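Local coordinates for L-iditol 2-dehydrogenase (Clostridium scindens, PDB 4OH1), which probably oxidises polyols such as L-iditol with NAD+ as a member of the zinc-containing alcohol dehydrogenase family, at residues Glu157-Ala162 with Arg310-Met315; Leu189-Arg194 with Ser318-Lys323. All coordinates share one frame; numbering follows the deposited sequence.

How the contacts relate
Contacts 1 and 2 lie next to each other, their centres 10 Å apart, and they meet through helices 156-168 and 184-194 and the turn at 312-315. Atom positions confirm the join: M315 SE is 4.0 Å from L192 CD2, and M315 CA is 3.5 Å from Q191 OE1. The second segments follow in sequence, so helix 305-311 leads through M315 towards strand 321-326. Contact 1 carries a ligand of the active-site zinc, E157, whereas in contact 2 the side chain of I320 remains about 12 Å from that ion. Both contacts also touch the second subunit, contact 1 through residues such as R314 and contact 2 through L192 and R194.

Contact 1: Glu157-Ala162 with Arg310-Met315; sequences EPLTVA and RMIPRM. With ZN (zinc ion), chain B.
L159 alone carries the 157-162 side of this contact. Its CD1 faces the tip of selenomethionine M315, 3.6 Å from CE, and the two side chains slide past each other in opposite directions. CD2 approaches CD1 of I312 at 3.8 Å and also lies near M315 CG. The side chain of selenomethionine M311 crosses that of L159 at about a right angle, with CB 4.0 Å from CD2 of L159. Two torsions of L159, chi1 -166° and chi2 65°, together point CD1 at M315 and CD2 at I312 and M311. All four residues are buried, and the contact is apolar.

The chain passes through a 3-10 segment at 312-314, with R314 N bonded to M311 O at 2.6 Å and M315 N to I312 O at 3.0 Å; the turn brings M311, I312 and M315 to the same leucine. On the helix, T160 OG1 donates to a lone pair of E157 O at 2.5 Å, in the carbonyl plane with a C=O...OG1 angle of 138°. E157 itself binds zinc through OE1 at 2.1 Å, while OE2 accepts from a zinc-bound water at 2.5 Å; one carboxylate thus grips both the metal and its water. H74, E75 and the oxidised C46 also belong to this metal site, consistent with the catalytic zinc of zinc-containing alcohol dehydrogenases.

Helix 156-168 thus carries a zinc ligand and packs by L159 against the 310-315 turn. Around it, P158 packs on L185 and M188 of helix 184-194 in the Rossmann-type domain, T160 rests on F305 and S308 of helix 305-311, and I312 reaches Y153 of helix 150-153.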
loop_
_atom_site.group_PDB
_atom_site.type_symbol
_atom_site.label_atom_id
_atom_site.label_comp_id
_atom_site.label_asym_id
_atom_site.label_seq_id
_atom_site.Cartn_x
_atom_site.Cartn_y
_atom_site.Cartn_z
ATOM N N GLU A 157 10.500 18.547 14.615
ATOM C CA GLU A 157 9.048 18.604 14.388
ATOM C C GLU A 157 8.761 19.044 12.952
ATOM O O GLU A 157 7.922 18.456 12.287
ATOM C CB GLU A 157 8.304 19.491 15.393
ATOM C CG GLU A 157 6.737 19.527 15.201
ATOM C CD GLU A 157 6.290 20.499 14.130
ATOM O OE1 GLU A 157 7.077 21.424 13.831
ATOM O OE2 GLU A 157 5.202 20.327 13.522
ATOM N N PRO A 158 9.416 20.083 12.471
ATOM C CA PRO A 158 9.099 20.392 11.084
ATOM C C PRO A 158 9.521 19.285 10.095
ATOM O O PRO A 158 8.825 19.081 9.104
ATOM C CB PRO A 158 9.822 21.695 10.818
ATOM C CG PRO A 158 10.751 21.868 11.890
ATOM C CD PRO A 158 10.198 21.137 13.080
ATOM N N LEU A 159 10.598 18.558 10.387
ATOM C CA LEU A 159 10.955 17.369 9.583
ATOM C C LEU A 159 9.842 16.347 9.575
ATOM O O LEU A 159 9.594 15.744 8.530
ATOM C CB LEU A 159 12.264 16.758 10.006
ATOM C CG LEU A 159 12.907 15.745 9.065
ATOM C CD1 LEU A 159 13.322 16.427 7.696
ATOM C CD2 LEU A 159 14.112 15.198 9.719
ATOM N N THR A 160 9.124 16.152 10.689
ATOM C CA THR A 160 7.974 15.267 10.625
ATOM C C THR A 160 6.892 15.707 9.633
ATOM O O THR A 160 6.179 14.878 9.080
ATOM C CB THR A 160 7.259 15.070 11.976
ATOM O OG1 THR A 160 6.641 16.306 12.398
ATOM C CG2 THR A 160 8.224 14.556 13.071
ATOM N N VAL A 161 6.657 17.012 9.531
ATOM C CA VAL A 161 5.725 17.529 8.579
ATOM C C VAL A 161 6.215 17.300 7.143
ATOM O O VAL A 161 5.488 16.908 6.261
ATOM C CB VAL A 161 5.505 19.041 8.808
ATOM C CG1 VAL A 161 4.628 19.597 7.705
ATOM C CG2 VAL A 161 4.812 19.288 10.142
ATOM N N ALA A 162 7.488 17.543 6.922
ATOM C CA ALA A 162 8.060 17.298 5.652
ATOM C C ALA A 162 8.044 15.813 5.296
ATOM O O ALA A 162 7.709 15.467 4.138
ATOM C CB ALA A 162 9.452 17.854 5.625
ATOM N N ARG A 310 15.586 9.650 13.610
ATOM C CA ARG A 310 16.587 8.812 12.878
ATOM C C ARG A 310 17.143 9.450 11.606
ATOM O O ARG A 310 18.272 9.175 11.230
ATOM C CB ARG A 310 16.042 7.456 12.567
ATOM C CG ARG A 310 15.861 6.616 13.799
ATOM C CD ARG A 310 15.584 5.180 13.425
ATOM N NE ARG A 310 14.311 5.007 12.751
ATOM C CZ ARG A 310 13.153 4.896 13.381
ATOM N NH1 ARG A 310 13.132 4.933 14.700
ATOM N NH2 ARG A 310 12.015 4.732 12.721
HETATM N N MSE A 311 16.362 10.332 10.981
HETATM C CA MSE A 311 16.761 11.026 9.743
HETATM C C MSE A 311 17.698 12.214 9.935
HETATM O O MSE A 311 18.455 12.635 9.033
HETATM C CB MSE A 311 15.539 11.546 9.045
HETATM C CG MSE A 311 14.665 10.455 8.474
HETATM SE SE MSE A 311 15.601 9.363 7.104
HETATM C CE MSE A 311 16.160 10.644 5.724
ATOM N N ILE A 312 17.641 12.795 11.103
ATOM C CA ILE A 312 18.441 13.995 11.351
ATOM C C ILE A 312 19.866 13.811 10.896
ATOM O O ILE A 312 20.334 14.661 10.156
ATOM C CB ILE A 312 18.390 14.482 12.808
ATOM C CG1 ILE A 312 16.972 14.884 13.226
ATOM C CG2 ILE A 312 19.348 15.617 13.035
ATOM C CD1 ILE A 312 16.470 16.135 12.609
ATOM N N PRO A 313 20.561 12.732 11.286
ATOM C CA PRO A 313 21.955 12.642 10.767
ATOM C C PRO A 313 22.080 12.518 9.228
ATOM O O PRO A 313 23.186 12.640 8.701
ATOM C CB PRO A 313 22.538 11.383 11.432
ATOM C CG PRO A 313 21.552 11.028 12.522
ATOM C CD PRO A 313 20.224 11.618 12.158
ATOM N N ARG A 314 21.002 12.229 8.526
ATOM C CA ARG A 314 21.033 12.181 7.063
ATOM C C ARG A 314 20.761 13.532 6.418
ATOM O O ARG A 314 20.863 13.656 5.230
ATOM C CB ARG A 314 19.963 11.212 6.514
ATOM C CG ARG A 314 20.233 9.706 6.806
ATOM C CD ARG A 314 21.675 9.190 6.516
ATOM N NE ARG A 314 21.657 7.734 6.259
ATOM C CZ ARG A 314 22.632 6.856 6.517
ATOM N NH1 ARG A 314 23.748 7.227 7.106
ATOM N NH2 ARG A 314 22.512 5.571 6.143
HETATM N N MSE A 315 20.332 14.518 7.179
HETATM C CA MSE A 315 19.948 15.789 6.629
HETATM C C MSE A 315 21.136 16.699 6.795
HETATM O O MSE A 315 21.977 16.440 7.619
HETATM C CB MSE A 315 18.833 16.437 7.426
HETATM C CG MSE A 315 17.621 15.639 7.640
HETATM SE SE MSE A 315 16.821 15.278 5.903
HETATM C CE MSE A 315 16.129 17.060 5.567
HETATM ZN ZN ZN B . 6.570 23.313 13.071
HETATM O O HOH W 1 4.386 22.462 12.617
HETATM O O HOH W 2 6.482 22.894 10.718
#

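Contact 2: Leu189-Arg194 with Ser318-Lys323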
loop_
_atom_site.group_PDB
_atom_site.type_symbol
_atom_site.label_atom_id
_atom_site.label_comp_id
_atom_site.label_asym_id
_atom_site.label_seq_id
_atom_site.Cartn_x
_atom_site.Cartn_y
_atom_site.Cartn_z
ATOM N N LEU A 189 12.044 19.277 2.104
ATOM C CA LEU A 189 11.477 18.450 1.031
ATOM C C LEU A 189 12.495 18.225 -0.112
ATOM O O LEU A 189 12.540 17.161 -0.695
ATOM C CB LEU A 189 10.213 19.056 0.494
ATOM C CG LEU A 189 9.048 18.936 1.482
ATOM C CD1 LEU A 189 7.906 19.809 0.997
ATOM C CD2 LEU A 189 8.607 17.480 1.649
ATOM N N VAL A 190 13.318 19.201 -0.421
ATOM C CA VAL A 190 14.327 18.979 -1.436
ATOM C C VAL A 190 15.228 17.820 -0.981
ATOM O O VAL A 190 15.478 16.854 -1.734
ATOM C CB VAL A 190 15.168 20.218 -1.760
ATOM C CG1 VAL A 190 16.369 19.861 -2.581
ATOM C CG2 VAL A 190 14.335 21.257 -2.530
ATOM N N GLN A 191 15.723 17.900 0.243
ATOM C CA GLN A 191 16.634 16.884 0.762
ATOM C C GLN A 191 15.958 15.531 0.847
ATOM O O GLN A 191 16.576 14.512 0.517
ATOM C CB GLN A 191 17.226 17.293 2.090
ATOM C CG GLN A 191 18.170 18.506 1.948
ATOM C CD GLN A 191 19.059 18.765 3.142
ATOM O OE1 GLN A 191 19.402 17.842 3.870
ATOM N NE2 GLN A 191 19.506 20.010 3.299
ATOM N N LEU A 192 14.706 15.519 1.280
ATOM C CA LEU A 192 13.961 14.298 1.389
ATOM C C LEU A 192 13.570 13.722 0.056
ATOM O O LEU A 192 13.448 12.486 -0.048
ATOM C CB LEU A 192 12.692 14.473 2.238
ATOM C CG LEU A 192 12.870 14.687 3.730
ATOM C CD1 LEU A 192 11.559 14.969 4.317
ATOM C CD2 LEU A 192 13.522 13.499 4.423
ATOM N N ALA A 193 13.340 14.574 -0.944
ATOM C CA ALA A 193 13.050 14.069 -2.287
ATOM C C ALA A 193 14.303 13.380 -2.803
ATOM O O ALA A 193 14.185 12.320 -3.367
ATOM C CB ALA A 193 12.617 15.147 -3.243
ATOM N N ARG A 194 15.499 13.926 -2.551
ATOM C CA ARG A 194 16.676 13.220 -2.947
ATOM C C ARG A 194 16.798 11.847 -2.286
ATOM O O ARG A 194 17.191 10.864 -2.946
ATOM C CB ARG A 194 17.931 13.993 -2.597
ATOM C CG ARG A 194 18.188 15.146 -3.493
ATOM C CD ARG A 194 19.054 14.670 -4.646
ATOM N NE ARG A 194 19.398 15.724 -5.579
ATOM C CZ ARG A 194 20.187 15.560 -6.636
ATOM N NH1 ARG A 194 20.745 14.377 -6.903
ATOM N NH2 ARG A 194 20.423 16.585 -7.431
ATOM N N SER A 318 22.891 22.786 7.642
ATOM C CA SER A 318 23.719 23.983 7.476
ATOM C C SER A 318 23.196 24.746 6.267
ATOM O O SER A 318 23.535 25.841 6.053
ATOM C CB SER A 318 25.145 23.578 7.225
ATOM O OG SER A 318 25.271 22.954 5.942
ATOM N N LYS A 319 22.292 24.155 5.513
ATOM C CA LYS A 319 21.722 24.783 4.347
ATOM C C LYS A 319 20.289 25.233 4.556
ATOM O O LYS A 319 19.607 25.616 3.617
ATOM C CB LYS A 319 21.709 23.702 3.269
ATOM C CG LYS A 319 23.128 23.291 2.911
ATOM C CD LYS A 319 23.156 22.302 1.793
ATOM C CE LYS A 319 24.551 21.929 1.426
ATOM N NZ LYS A 319 24.435 20.569 0.837
ATOM N N ILE A 320 19.828 25.175 5.797
ATOM C CA ILE A 320 18.451 25.413 6.116
ATOM C C ILE A 320 18.349 26.365 7.282
ATOM O O ILE A 320 17.651 27.387 7.193
ATOM C CB ILE A 320 17.771 24.084 6.441
ATOM C CG1 ILE A 320 17.798 23.173 5.188
ATOM C CG2 ILE A 320 16.345 24.315 6.926
ATOM C CD1 ILE A 320 17.104 21.807 5.355
ATOM N N ILE A 321 19.049 26.046 8.375
ATOM C CA ILE A 321 19.108 26.951 9.499
ATOM C C ILE A 321 20.028 28.048 9.113
ATOM O O ILE A 321 21.199 27.835 9.029
ATOM C CB ILE A 321 19.631 26.323 10.758
ATOM C CG1 ILE A 321 18.706 25.201 11.192
ATOM C CG2 ILE A 321 19.650 27.398 11.846
ATOM C CD1 ILE A 321 19.311 24.209 12.207
ATOM N N GLN A 322 19.496 29.225 8.866
ATOM C CA GLN A 322 20.333 30.298 8.352
ATOM C C GLN A 322 20.591 31.361 9.374
ATOM O O GLN A 322 21.389 32.211 9.116
ATOM C CB GLN A 322 19.677 30.959 7.155
ATOM C CG GLN A 322 19.331 29.955 6.097
ATOM C CD GLN A 322 19.093 30.569 4.774
ATOM O OE1 GLN A 322 17.986 31.043 4.460
ATOM N NE2 GLN A 322 20.104 30.494 3.928
ATOM N N LYS A 323 19.929 31.335 10.522
ATOM C CA LYS A 323 20.198 32.327 11.567
ATOM C C LYS A 323 20.030 31.683 12.913
ATOM O O LYS A 323 19.074 30.955 13.105
ATOM C CB LYS A 323 19.144 33.440 11.534
ATOM C CG LYS A 323 19.371 34.478 10.531
ATOM C CD LYS A 323 20.375 35.469 11.045
ATOM C CE LYS A 323 20.677 36.481 9.978
ATOM N NZ LYS A 323 21.596 37.427 10.614
#
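Q191 sets CG anti to its own carbonyl carbon (chi1 -67°) and then runs extended, which carries its amide off helix 184-194 to meet I320. The isoleucine answers from the opposite direction: CG1 is likewise anti to the carbonyl carbon, and chi2 of -178° stretches CD1 to the end of the side chain. There CD1 sits 3.6 Å from Q191 NE2, almost directly above the amide plane at the nitrogen, so the methyl covers a face of the group. CG1 is further back, 4.1 Å from the same Q191 NE2. The backbone-proximal part of K319 closes in from another direction, with CB at 4.3 Å from Q191 NE2.

Helix 184-194 follows strand 176-180 and a glycine-rich turn, the strand-turn-helix start of a Rossmann fold, whereas strand 321-326 pairs in parallel with strand 344-348 in the other, mixed sheet. The contact therefore spans from the nucleotide-binding type of domain to the sheet of the GroES-like domain.

The amide is fixed by D316, just before 318-323, and by N217, just after helix 208-216. Q191 NE2 donates to N217 OD1 and Q191 OE1 accepts from D316 N, so both polar atoms have a hydrogen-bond partner, which sets the amide's rotation. N217 in turn gives its ND2 to K319 O, linking the amide's partner to the very backbone that presents I320. I320 also packs on K344, and Q322 joins K344 through backbone hydrogen bonding. At the helix, L192 O accepts from Y173 OH of the second subunit, while R194 NE is bonded to G218 O.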